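PDB 5HOS: cellulase from Xanthomonas axonopodis pv. citri, which probably hydrolyses internal beta-1,4-glucosidic bonds of cellulose and related glucans, as an endo-beta-1,4-glucanase of glycoside hydrolase family 5. Local coordinates for residues 171-174 and 175-178. Sequence-based numbering, arbitrary orientation.
Sequences AAQA and SIDT
S175 and A172 meet on the buried face of one helix turn. The S175 hydroxyl turns back to the carbonyl three residues earlier and donates from OG to A172 O at 2.8 Å. With chi1 at 68°, OG is tucked over the backbone and can reach that carbonyl. A172 O also takes the helical bond from I176 N, at 2.9 Å, so two donors grip it. I176 lays CG1 alongside the same oxygen, 3.3 Å from A172 O. This side is tightly packed: A172 and I176 rest on V190 of strand 188-191, and S175 on F135 of helix 132-145. T178 also returns its hydroxyl to the backbone, but four residues back: OG1 donates to A174 O at 2.8 Å. T178 N reaches that oxygen from the opposite face of its plane. The partly exposed side of the turn is looser. There a weak bond, 3.1 Å from Q173 NE2 to D177 OD1, joins the two side chains. Its N-H...O angle is only 133°. The stronger partner of NE2 is R218 O, outside the turn. Helix 165-181 forms the crossover of the beta-alpha-beta unit made with parallel strands 152-155 and 188-191, part of the (beta/alpha)8 (TIM) barrel of glycoside hydrolase family 5.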
loop_
_atom_site.group_PDB
_atom_site.type_symbol
_atom_site.label_atom_id
_atom_site.label_comp_id
_atom_site.label_asym_id
_atom_site.label_seq_id
_atom_site.Cartn_x
_atom_site.Cartn_y
_atom_site.Cartn_z
ATOM N N ALA A 171 -16.528 -0.393 -8.144
ATOM C CA ALA A 171 -15.616 0.693 -8.482
ATOM C C ALA A 171 -14.206 0.177 -8.813
ATOM O O ALA A 171 -13.611 0.587 -9.812
ATOM C CB ALA A 171 -15.551 1.701 -7.337
ATOM N N ALA A 172 -13.682 -0.719 -7.977
ATOM C CA ALA A 172 -12.352 -1.293 -8.197
ATOM C C ALA A 172 -12.306 -2.008 -9.541
ATOM O O ALA A 172 -11.367 -1.837 -10.310
ATOM C CB ALA A 172 -11.981 -2.252 -7.078
ATOM N N GLN A 173 -13.342 -2.783 -9.815
ATOM C CA GLN A 173 -13.413 -3.515 -11.092
ATOM C C GLN A 173 -13.401 -2.568 -12.283
ATOM O O GLN A 173 -12.736 -2.835 -13.288
ATOM C CB GLN A 173 -14.666 -4.384 -11.141
ATOM C CG GLN A 173 -14.738 -5.313 -12.343
ATOM C CD GLN A 173 -13.622 -6.324 -12.325
ATOM O OE1 GLN A 173 -13.661 -7.277 -11.554
ATOM N NE2 GLN A 173 -12.607 -6.117 -13.160
ATOM N N ALA A 174 -14.129 -1.463 -12.173
ATOM C CA ALA A 174 -14.180 -0.486 -13.252
ATOM C C ALA A 174 -12.797 0.120 -13.511
ATOM O O ALA A 174 -12.398 0.271 -14.662
ATOM C CB ALA A 174 -15.192 0.597 -12.940
ATOM N N SER A 175 -12.062 0.446 -12.445
ATOM C CA SER A 175 -10.723 1.014 -12.610
ATOM C C SER A 175 -9.730 -0.021 -13.165
ATOM O O SER A 175 -8.886 0.323 -13.992
ATOM C CB SER A 175 -10.214 1.638 -11.301
ATOM O OG SER A 175 -9.980 0.643 -10.321
ATOM N N ILE A 176 -9.846 -1.280 -12.740
ATOM C CA ILE A 176 -9.013 -2.369 -13.294
ATOM C C ILE A 176 -9.252 -2.491 -14.801
ATOM O O ILE A 176 -8.302 -2.523 -15.593
ATOM C CB ILE A 176 -9.295 -3.723 -12.601
ATOM C CG1 ILE A 176 -8.790 -3.705 -11.151
ATOM C CG2 ILE A 176 -8.679 -4.900 -13.355
ATOM C CD1 ILE A 176 -9.433 -4.755 -10.269
ATOM N N ASP A 177 -10.518 -2.539 -15.192
ATOM C CA ASP A 177 -10.869 -2.638 -16.619
ATOM C C ASP A 177 -10.326 -1.446 -17.423
ATOM O O ASP A 177 -9.801 -1.616 -18.537
ATOM C CB ASP A 177 -12.388 -2.775 -16.811
ATOM C CG ASP A 177 -12.933 -4.122 -16.331
ATOM O OD1 ASP A 177 -12.151 -5.048 -16.010
ATOM O OD2 ASP A 177 -14.171 -4.264 -16.285
ATOM N N THR A 178 -10.439 -0.250 -16.848
ATOM C CA THR A 178 -9.928 0.972 -17.469
ATOM C C THR A 178 -8.418 0.912 -17.677
ATOM O O THR A 178 -7.921 1.243 -18.750
ATOM C CB THR A 178 -10.288 2.195 -16.607
ATOM O OG1 THR A 178 -11.715 2.278 -16.489
ATOM C CG2 THR A 178 -9.747 3.476 -17.214
#